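Local coordinates for Crh-like protein 5 (Neosartorya fumigata, PDB 6IBU), which cuts chitin and transfers it to 1,6-beta-glucan or to other chitin chains, cross-linking the polysaccharides of the fungal cell wall, at residues Ser20-Asp25 and Lys217-Glu222; Phe139-Ile144 and Ser154-Val159; Asp65-Phe70 and Pro178-Leu183. One frame throughout, in Å; residues are numbered along the deposited sequence.

Contact 1: Ser20-Asp25 and Lys217-Glu222; sequences STYTAD and KSVRIE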
loop_
_atom_site.group_PDB
_atom_site.type_symbol
_atom_site.label_atom_id
_atom_site.label_comp_id
_atom_site.label_asym_id
_atom_site.label_seq_id
_atom_site.Cartn_x
_atom_site.Cartn_y
_atom_site.Cartn_z
ATOM N N SER A 20 -12.520 11.418 10.814
ATOM C CA SER A 20 -11.401 12.217 10.265
ATOM C C SER A 20 -10.083 11.489 10.553
ATOM O O SER A 20 -9.132 11.695 9.800
ATOM C CB SER A 20 -11.435 13.637 10.760
ATOM O OG SER A 20 -10.937 13.714 12.080
ATOM N N THR A 21 -10.044 10.634 11.581
ATOM C CA THR A 21 -8.815 9.917 12.021
ATOM C C THR A 21 -9.114 8.450 12.345
ATOM O O THR A 21 -10.127 8.181 12.981
ATOM C CB THR A 21 -8.198 10.606 13.235
ATOM O OG1 THR A 21 -7.725 11.880 12.804
ATOM C CG2 THR A 21 -7.043 9.832 13.826
ATOM N N TYR A 22 -8.230 7.547 11.924
ATOM C CA TYR A 22 -8.191 6.121 12.347
ATOM C C TYR A 22 -6.765 5.791 12.791
ATOM O O TYR A 22 -5.840 6.124 12.090
ATOM C CB TYR A 22 -8.648 5.210 11.217
ATOM C CG TYR A 22 -8.361 3.766 11.489
ATOM C CD1 TYR A 22 -9.264 2.995 12.197
ATOM C CD2 TYR A 22 -7.171 3.187 11.086
ATOM C CE1 TYR A 22 -9.017 1.663 12.471
ATOM C CE2 TYR A 22 -6.901 1.858 11.354
ATOM C CZ TYR A 22 -7.819 1.104 12.066
ATOM O OH TYR A 22 -7.542 -0.194 12.354
ATOM N N THR A 23 -6.603 5.213 13.971
ATOM C CA THR A 23 -5.305 4.776 14.535
ATOM C C THR A 23 -5.471 3.347 15.059
ATOM O O THR A 23 -6.506 3.017 15.627
ATOM C CB THR A 23 -4.773 5.730 15.613
ATOM O OG1 THR A 23 -5.731 5.803 16.665
ATOM C CG2 THR A 23 -4.503 7.132 15.116
ATOM N N ALA A 24 -4.476 2.511 14.806
ATOM C CA ALA A 24 -4.368 1.122 15.297
ATOM C C ALA A 24 -2.949 0.971 15.834
ATOM O O ALA A 24 -2.019 1.228 15.080
ATOM C CB ALA A 24 -4.669 0.156 14.184
ATOM N N ASP A 25 -2.811 0.699 17.123
ATOM C CA ASP A 25 -1.584 0.135 17.725
ATOM C C ASP A 25 -1.694 -1.386 17.549
ATOM O O ASP A 25 -2.616 -1.977 18.078
ATOM C CB ASP A 25 -1.464 0.620 19.172
ATOM C CG ASP A 25 -0.111 0.344 19.826
ATOM O OD1 ASP A 25 0.742 -0.298 19.173
ATOM O OD2 ASP A 25 0.083 0.760 21.001
ATOM N N LYS A 217 3.847 -2.185 13.241
ATOM C CA LYS A 217 3.432 -2.005 14.649
ATOM C C LYS A 217 2.290 -0.999 14.740
ATOM O O LYS A 217 1.481 -1.176 15.652
ATOM C CB LYS A 217 4.574 -1.827 15.651
ATOM C CG LYS A 217 5.619 -0.771 15.419
ATOM C CD LYS A 217 6.863 -1.101 16.252
ATOM C CE LYS A 217 7.374 0.069 17.082
ATOM N NZ LYS A 217 8.125 -0.391 18.278
ATOM N N SER A 218 2.139 -0.056 13.818
ATOM C CA SER A 218 1.015 0.909 13.903
ATOM C C SER A 218 0.599 1.449 12.537
ATOM O O SER A 218 1.415 1.444 11.588
ATOM C CB SER A 218 1.306 2.025 14.887
ATOM O OG SER A 218 2.217 2.969 14.359
ATOM N N VAL A 219 -0.662 1.876 12.475
ATOM C CA VAL A 219 -1.266 2.538 11.292
ATOM C C VAL A 219 -2.021 3.784 11.746
ATOM O O VAL A 219 -2.812 3.686 12.677
ATOM C CB VAL A 219 -2.163 1.563 10.528
ATOM C CG1 VAL A 219 -3.068 2.280 9.540
ATOM C CG2 VAL A 219 -1.311 0.524 9.832
ATOM N N ARG A 220 -1.780 4.911 11.080
ATOM C CA ARG A 220 -2.591 6.138 11.226
ATOM C C ARG A 220 -3.167 6.502 9.860
ATOM O O ARG A 220 -2.382 6.703 8.929
ATOM C CB ARG A 220 -1.743 7.266 11.797
ATOM C CG ARG A 220 -2.519 8.556 12.000
ATOM C CD ARG A 220 -1.605 9.701 12.362
ATOM N NE ARG A 220 -2.386 10.922 12.547
ATOM C CZ ARG A 220 -3.082 11.224 13.641
ATOM N NH1 ARG A 220 -3.098 10.407 14.683
ATOM N NH2 ARG A 220 -3.744 12.369 13.699
ATOM N N ILE A 221 -4.489 6.569 9.739
ATOM C CA ILE A 221 -5.144 7.135 8.530
ATOM C C ILE A 221 -5.901 8.401 8.920
ATOM O O ILE A 221 -6.673 8.384 9.902
ATOM C CB ILE A 221 -6.046 6.102 7.843
ATOM C CG1 ILE A 221 -5.204 4.971 7.247
ATOM C CG2 ILE A 221 -6.924 6.786 6.804
ATOM C CD1 ILE A 221 -6.012 3.816 6.718
ATOM N N GLU A 222 -5.680 9.465 8.161
ATOM C CA GLU A 222 -6.471 10.719 8.240
ATOM C C GLU A 222 -7.317 10.806 6.983
ATOM O O GLU A 222 -6.755 10.670 5.902
ATOM C CB GLU A 222 -5.556 11.922 8.337
ATOM C CG GLU A 222 -4.729 11.917 9.595
ATOM C CD GLU A 222 -3.874 13.158 9.751
ATOM O OE1 GLU A 222 -3.847 13.980 8.793
ATOM O OE2 GLU A 222 -3.247 13.307 10.828
#
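Y22 and I221 face each other as an antiparallel hydrogen-bonded pair, and A24 and V219 form the next one. Y22 N gives to I221 O at 2.7 Å, and I221 N returns to Y22 O at the same length. The A24 and V219 bonds are slightly longer, with V219 N to A24 O at 3.0 Å. Between them lie close CA-H...O contacts, such as T23 CA to V219 O at 3.3 Å.

The two strands run antiparallel, 178° apart. They belong to one sheet of the GH16 beta-jelly-roll sandwich, where strand 212-223 also pairs with strand 71-78.

Apolar contacts lie on the face of Y22, A24, V219 and I221, which turns to the core. V219 CG1 sits at the edge of the Y22 ring, 4.3 Å from CE2. The Y22 hydroxyl bonds to W35.

Charged and polar groups take the other face. R220 is extended from CG to NE, with CG anti to the backbone N (chi1 -179°), and lies alongside T23, whose CG2 is 3.6 Å from R220 NH1. T21 CG2 comes over one face of the guanidinium. Within its strand R220 salt-bridges E222, its NE and NH2 both gripping OE2 side-on at 3.1 Å.

Contact 2: Phe139-Ile144 and Ser154-Val159; sequences FHTYTI and SIDGAV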
loop_
_atom_site.group_PDB
_atom_site.type_symbol
_atom_site.label_atom_id
_atom_site.label_comp_id
_atom_site.label_asym_id
_atom_site.label_seq_id
_atom_site.Cartn_x
_atom_site.Cartn_y
_atom_site.Cartn_z
ATOM N N PHE A 139 12.521 -0.329 12.468
ATOM C CA PHE A 139 11.209 0.270 12.081
ATOM C C PHE A 139 11.450 1.655 11.488
ATOM O O PHE A 139 12.371 2.340 11.925
ATOM C CB PHE A 139 10.289 0.341 13.296
ATOM C CG PHE A 139 9.678 -0.999 13.586
ATOM C CD1 PHE A 139 8.525 -1.374 12.928
ATOM C CD2 PHE A 139 10.291 -1.900 14.444
ATOM C CE1 PHE A 139 7.949 -2.606 13.168
ATOM C CE2 PHE A 139 9.712 -3.136 14.687
ATOM C CZ PHE A 139 8.541 -3.485 14.053
ATOM N N HIS A 140 10.643 2.032 10.500
ATOM C CA HIS A 140 10.581 3.401 9.947
ATOM C C HIS A 140 9.114 3.774 9.859
ATOM O O HIS A 140 8.278 2.881 9.817
ATOM C CB HIS A 140 11.243 3.477 8.567
ATOM C CG HIS A 140 12.721 3.334 8.615
ATOM N ND1 HIS A 140 13.530 4.346 9.070
ATOM C CD2 HIS A 140 13.528 2.301 8.289
ATOM C CE1 HIS A 140 14.785 3.938 9.017
ATOM N NE2 HIS A 140 14.808 2.687 8.552
ATOM N N THR A 141 8.834 5.061 9.787
ATOM C CA THR A 141 7.472 5.570 9.580
ATOM C C THR A 141 7.337 5.904 8.102
ATOM O O THR A 141 7.977 6.841 7.653
ATOM C CB THR A 141 7.190 6.768 10.476
ATOM O OG1 THR A 141 7.444 6.340 11.805
ATOM C CG2 THR A 141 5.767 7.242 10.339
ATOM N N TYR A 142 6.499 5.166 7.394
ATOM C CA TYR A 142 6.234 5.399 5.959
ATOM C C TYR A 142 4.927 6.183 5.852
ATOM O O TYR A 142 3.873 5.690 6.260
ATOM C CB TYR A 142 6.208 4.074 5.228
ATOM C CG TYR A 142 7.509 3.321 5.273
ATOM C CD1 TYR A 142 8.469 3.489 4.286
ATOM C CD2 TYR A 142 7.769 2.419 6.297
ATOM C CE1 TYR A 142 9.662 2.784 4.326
ATOM C CE2 TYR A 142 8.940 1.687 6.329
ATOM C CZ TYR A 142 9.889 1.860 5.342
ATOM O OH TYR A 142 11.057 1.149 5.392
ATOM N N THR A 143 5.014 7.393 5.328
ATOM C CA THR A 143 3.886 8.346 5.303
ATOM C C THR A 143 3.568 8.729 3.858
ATOM O O THR A 143 4.474 9.113 3.135
ATOM C CB THR A 143 4.223 9.591 6.121
ATOM O OG1 THR A 143 4.686 9.140 7.393
ATOM C CG2 THR A 143 3.042 10.528 6.251
ATOM N N ILE A 144 2.299 8.646 3.490
ATOM C CA ILE A 144 1.777 9.124 2.183
ATOM C C ILE A 144 0.781 10.233 2.469
ATOM O O ILE A 144 -0.193 9.936 3.093
ATOM C CB ILE A 144 1.129 7.980 1.398
ATOM C CG1 ILE A 144 2.143 6.894 1.045
ATOM C CG2 ILE A 144 0.431 8.531 0.160
ATOM C CD1 ILE A 144 1.537 5.643 0.471
ATOM N N SER A 154 6.866 10.344 2.525
ATOM C CA SER A 154 7.804 10.740 3.603
ATOM C C SER A 154 8.285 9.513 4.370
ATOM O O SER A 154 7.494 8.575 4.560
ATOM C CB SER A 154 7.155 11.694 4.537
ATOM O OG SER A 154 7.148 12.970 3.936
ATOM N N ILE A 155 9.536 9.559 4.819
ATOM C CA ILE A 155 10.121 8.514 5.709
ATOM C C ILE A 155 10.659 9.225 6.940
ATOM O O ILE A 155 11.527 10.107 6.771
ATOM C CB ILE A 155 11.214 7.711 4.984
ATOM C CG1 ILE A 155 10.672 7.098 3.690
ATOM C CG2 ILE A 155 11.798 6.692 5.946
ATOM C CD1 ILE A 155 11.661 6.242 2.941
ATOM N N ASP A 156 10.141 8.877 8.119
ATOM C CA ASP A 156 10.605 9.457 9.403
ATOM C C ASP A 156 10.514 10.978 9.326
ATOM O O ASP A 156 11.416 11.651 9.813
ATOM C CB ASP A 156 12.017 8.962 9.711
ATOM C CG ASP A 156 12.112 7.444 9.761
ATOM O OD1 ASP A 156 11.059 6.787 9.982
ATOM O OD2 ASP A 156 13.249 6.929 9.566
ATOM N N GLY A 157 9.451 11.481 8.711
ATOM C CA GLY A 157 9.132 12.916 8.619
ATOM C C GLY A 157 10.034 13.679 7.667
ATOM O O GLY A 157 10.136 14.909 7.850
ATOM N N ALA A 158 10.708 13.013 6.724
ATOM C CA ALA A 158 11.501 13.710 5.688
ATOM C C ALA A 158 10.842 13.445 4.333
ATOM O O ALA A 158 10.636 12.265 4.004
ATOM C CB ALA A 158 12.939 13.245 5.712
ATOM N N VAL A 159 10.502 14.476 3.566
ATOM C CA VAL A 159 9.882 14.250 2.231
ATOM C C VAL A 159 10.902 13.524 1.346
ATOM O O VAL A 159 12.075 13.980 1.291
ATOM C CB VAL A 159 9.409 15.562 1.588
ATOM C CG1 VAL A 159 9.034 15.352 0.139
ATOM C CG2 VAL A 159 8.243 16.157 2.352
HETATM O O HOH W 1 13.520 5.298 12.242
HETATM O O HOH W 2 7.206 9.961 7.589
HETATM O O HOH W 3 10.284 6.626 12.665
HETATM O O HOH W 4 4.350 12.400 3.275
#
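H140 and D156 are joined by a short hydrogen bond, ND1 to OD2 at 2.6 Å. OD2 takes it on its syn lone pair, close to the plane of the imidazole. Ring and carboxylate are nearly coplanar, 28° apart. D156 OD1 accepts T141 N at 2.8 Å in an almost straight bond of 174°. Two donors on the 139-144 side thus hold the two carboxylate oxygens and fix the rotation of the group. H140 NE2 bonds to A133 O, so both ring nitrogens have partners. An ionic share in the H140-D156 bond is plausible.

The backbone adds three bonds. D156 N gives to T141 O at 3.0 Å, while T143 and S154 exchange a pair, with S154 N to T143 O at 2.8 Å. Strand 140-146 is followed by strand 150-155 in an antiparallel beta hairpin. I155 to A158 then make a type I' turn into strand 158-164, with D156 and G157 at its corner, both at positive phi. On its other side strand 140-146 pairs with strand 71-78.

Waters extend the polar network. Water 1 links F139 O to D156 OD2, and water 3 links T141 OG1 to D156 OD1. Water 2 joins T141 O, T143 OG1 and G157 N. T143 OG1 also bonds to E74.

Side chains pack on both faces of the hairpin. T143 CB lies 3.9 Å from S154 CB. On the opposite side of the sheet, I155 CD1 approaches Y142 CE1 at 4.2 Å, obliquely to the ring. I155 CG2 reaches H140 CB at the same distance. Y142 and I155 both pack on V111 and meet W101, which stands edge-to-face to the Y142 ring.

Contact 3: Asp65-Phe70 and Pro178-Leu183; sequences DFYFFF and PMRLRL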
loop_
_atom_site.group_PDB
_atom_site.type_symbol
_atom_site.label_atom_id
_atom_site.label_comp_id
_atom_site.label_asym_id
_atom_site.label_seq_id
_atom_site.Cartn_x
_atom_site.Cartn_y
_atom_site.Cartn_z
ATOM N N ASP A 65 -11.244 -2.408 5.924
ATOM C CA ASP A 65 -12.661 -2.592 5.515
ATOM C C ASP A 65 -13.124 -1.324 4.795
ATOM O O ASP A 65 -13.856 -1.443 3.819
ATOM C CB ASP A 65 -13.569 -2.848 6.719
ATOM C CG ASP A 65 -13.429 -4.215 7.351
ATOM O OD1 ASP A 65 -12.838 -5.128 6.712
ATOM O OD2 ASP A 65 -13.898 -4.351 8.494
ATOM N N PHE A 66 -12.633 -0.168 5.227
ATOM C CA PHE A 66 -13.048 1.172 4.757
ATOM C C PHE A 66 -12.090 1.689 3.686
ATOM O O PHE A 66 -10.950 1.200 3.561
ATOM C CB PHE A 66 -13.060 2.158 5.925
ATOM C CG PHE A 66 -11.773 2.153 6.710
ATOM C CD1 PHE A 66 -10.696 2.927 6.317
ATOM C CD2 PHE A 66 -11.630 1.349 7.831
ATOM C CE1 PHE A 66 -9.523 2.941 7.052
ATOM C CE2 PHE A 66 -10.447 1.348 8.557
ATOM C CZ PHE A 66 -9.399 2.153 8.175
ATOM N N TYR A 67 -12.583 2.678 2.938
ATOM C CA TYR A 67 -11.831 3.522 1.985
ATOM C C TYR A 67 -11.794 4.926 2.572
ATOM O O TYR A 67 -12.724 5.276 3.278
ATOM C CB TYR A 67 -12.505 3.586 0.615
ATOM C CG TYR A 67 -12.506 2.288 -0.137
ATOM C CD1 TYR A 67 -13.280 1.221 0.293
ATOM C CD2 TYR A 67 -11.781 2.135 -1.309
ATOM C CE1 TYR A 67 -13.306 0.023 -0.400
ATOM C CE2 TYR A 67 -11.797 0.935 -2.008
ATOM C CZ TYR A 67 -12.564 -0.121 -1.553
ATOM O OH TYR A 67 -12.581 -1.292 -2.240
ATOM N N PHE A 68 -10.742 5.679 2.303
ATOM C CA PHE A 68 -10.651 7.116 2.639
ATOM C C PHE A 68 -10.411 7.876 1.333
ATOM O O PHE A 68 -9.938 7.283 0.363
ATOM C CB PHE A 68 -9.625 7.325 3.747
ATOM C CG PHE A 68 -8.182 7.180 3.359
ATOM C CD1 PHE A 68 -7.617 5.936 3.190
ATOM C CD2 PHE A 68 -7.368 8.297 3.282
ATOM C CE1 PHE A 68 -6.277 5.820 2.859
ATOM C CE2 PHE A 68 -6.036 8.175 2.940
ATOM C CZ PHE A 68 -5.488 6.941 2.741
ATOM N N PHE A 69 -10.821 9.140 1.302
ATOM C CA PHE A 69 -10.840 9.983 0.088
ATOM C C PHE A 69 -10.016 11.221 0.367
ATOM O O PHE A 69 -10.570 12.203 0.900
ATOM C CB PHE A 69 -12.270 10.338 -0.286
ATOM C CG PHE A 69 -12.436 11.002 -1.629
ATOM C CD1 PHE A 69 -11.579 10.716 -2.676
ATOM C CD2 PHE A 69 -13.480 11.881 -1.845
ATOM C CE1 PHE A 69 -11.762 11.300 -3.915
ATOM C CE2 PHE A 69 -13.670 12.460 -3.089
ATOM C CZ PHE A 69 -12.812 12.163 -4.118
ATOM N N PHE A 70 -8.740 11.154 0.019
ATOM C CA PHE A 70 -7.680 12.147 0.319
ATOM C C PHE A 70 -7.366 12.097 1.805
ATOM O O PHE A 70 -8.182 11.611 2.587
ATOM C CB PHE A 70 -8.058 13.554 -0.145
ATOM C CG PHE A 70 -8.212 13.626 -1.640
ATOM C CD1 PHE A 70 -7.090 13.475 -2.439
ATOM C CD2 PHE A 70 -9.444 13.799 -2.253
ATOM C CE1 PHE A 70 -7.177 13.489 -3.821
ATOM C CE2 PHE A 70 -9.531 13.826 -3.640
ATOM C CZ PHE A 70 -8.399 13.674 -4.421
ATOM N N PRO A 178 -11.364 6.999 -4.019
ATOM C CA PRO A 178 -11.253 6.560 -2.635
ATOM C C PRO A 178 -10.401 5.288 -2.625
ATOM O O PRO A 178 -10.606 4.415 -3.447
ATOM C CB PRO A 178 -12.687 6.254 -2.191
ATOM C CG PRO A 178 -13.566 6.875 -3.289
ATOM C CD PRO A 178 -12.731 6.892 -4.545
ATOM N N MET A 179 -9.492 5.206 -1.671
ATOM C CA MET A 179 -8.513 4.111 -1.632
ATOM C C MET A 179 -8.565 3.416 -0.286
ATOM O O MET A 179 -8.871 4.055 0.701
ATOM C CB MET A 179 -7.100 4.636 -1.889
ATOM C CG MET A 179 -6.897 4.971 -3.341
ATOM S SD MET A 179 -5.195 5.258 -3.801
ATOM C CE MET A 179 -4.826 6.738 -2.872
ATOM N N ARG A 180 -8.234 2.134 -0.286
ATOM C CA ARG A 180 -8.077 1.384 0.969
ATOM C C ARG A 180 -6.589 1.106 1.162
ATOM O O ARG A 180 -5.803 1.295 0.232
ATOM C CB ARG A 180 -8.997 0.170 0.954
ATOM C CG ARG A 180 -8.594 -0.940 0.009
ATOM C CD ARG A 180 -8.982 -2.242 0.651
ATOM N NE ARG A 180 -10.142 -2.800 -0.013
ATOM C CZ ARG A 180 -11.172 -3.405 0.575
ATOM N NH1 ARG A 180 -11.228 -3.574 1.888
ATOM N NH2 ARG A 180 -12.157 -3.849 -0.182
ATOM N N LEU A 181 -6.203 0.791 2.388
ATOM C CA LEU A 181 -4.799 0.494 2.723
ATOM C C LEU A 181 -4.632 -1.025 2.745
ATOM O O LEU A 181 -5.408 -1.697 3.417
ATOM C CB LEU A 181 -4.506 1.169 4.064
ATOM C CG LEU A 181 -3.130 0.928 4.666
ATOM C CD1 LEU A 181 -2.016 1.428 3.751
ATOM C CD2 LEU A 181 -3.067 1.601 6.030
ATOM N N ARG A 182 -3.667 -1.544 1.991
ATOM C CA ARG A 182 -3.317 -2.987 1.969
ATOM C C ARG A 182 -1.909 -3.115 2.553
ATOM O O ARG A 182 -1.014 -2.347 2.158
ATOM C CB ARG A 182 -3.412 -3.556 0.550
ATOM C CG ARG A 182 -4.556 -2.945 -0.258
ATOM C CD ARG A 182 -5.079 -3.722 -1.462
ATOM N NE ARG A 182 -5.094 -5.159 -1.210
ATOM C CZ ARG A 182 -5.002 -6.097 -2.144
ATOM N NH1 ARG A 182 -4.897 -5.762 -3.420
ATOM N NH2 ARG A 182 -5.007 -7.370 -1.791
ATOM N N LEU A 183 -1.706 -4.003 3.510
ATOM C CA LEU A 183 -0.349 -4.294 4.020
ATOM C C LEU A 183 -0.067 -5.757 3.730
ATOM O O LEU A 183 -0.950 -6.586 3.979
ATOM C CB LEU A 183 -0.296 -4.019 5.516
ATOM C CG LEU A 183 -0.559 -2.578 5.910
ATOM C CD1 LEU A 183 -0.770 -2.470 7.405
ATOM C CD2 LEU A 183 0.597 -1.702 5.454
#
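Y67 has CG anti to its carbonyl carbon (chi1 -67°), which lays its ring beside the backbone of P178 to R180. R180 has CG between the backbone N and the carbonyl carbon (chi1 71°), and its chain bends at chi2 and chi3. The bends bring the guanidinium back to the outer end of the Y67 ring.

R180 CB sits over the centre of one face of the Y67 ring, 4.1 Å from its centroid, in a CH-pi contact. P178 O lies at the ring edge, 3.3 Å from Y67 CD2. Ring and guanidinium cross at 53°, and Y67 CE1 stands over one face of the guanidinium toward its rim. The polar ends have outside partners: Y67 OH bonds to D94, and R180 NH1 to T64 O.

Two backbone bonds pair F68 with M179 as a single antiparallel bridge. M179 N gives to F68 O at 2.9 Å. F68 N gives to M179 O at 3.0 Å. The loop 65-70 leads from strand 61-64 of one sheet to strand 71-78 of the other. Here it is joined to strand 179-187 through M179. Further along that strand, R182 binds chitin and makes salt bridges to D63 and E92.

P178 packs against Y67 and F69. P178 CB meets Y67 CB at 3.9 Å, and P178 CG lies 4.4 Å from F69 CD1. M179 O approaches the F68 ring obliquely, 3.4 Å from F68 CD1; the same ring stands edge-to-face to W146.

Contacts 1 and 2 lie in the same sheet, their centres 14 Å apart, and touch where K217 CD meets F139 CE1 at 3.6 Å. Contact 3 ties loop 65-70 to strand 179-187 of the other sheet. It meets contact 1 in the core, with V219 CG1 3.6 Å from L181 CD2 and I221 CD1 3.6 Å from F66 CE1. The nearest atoms of contacts 2 and 3 are about 6 Å apart. Contact 3 holds the chitin-binding R182, and its M179 side chain is about 6 Å from that of E98, the probable nucleophile. The Y142 side chain of contact 2 is about 9 Å from that of E102, which binds chitin and is the probable proton donor.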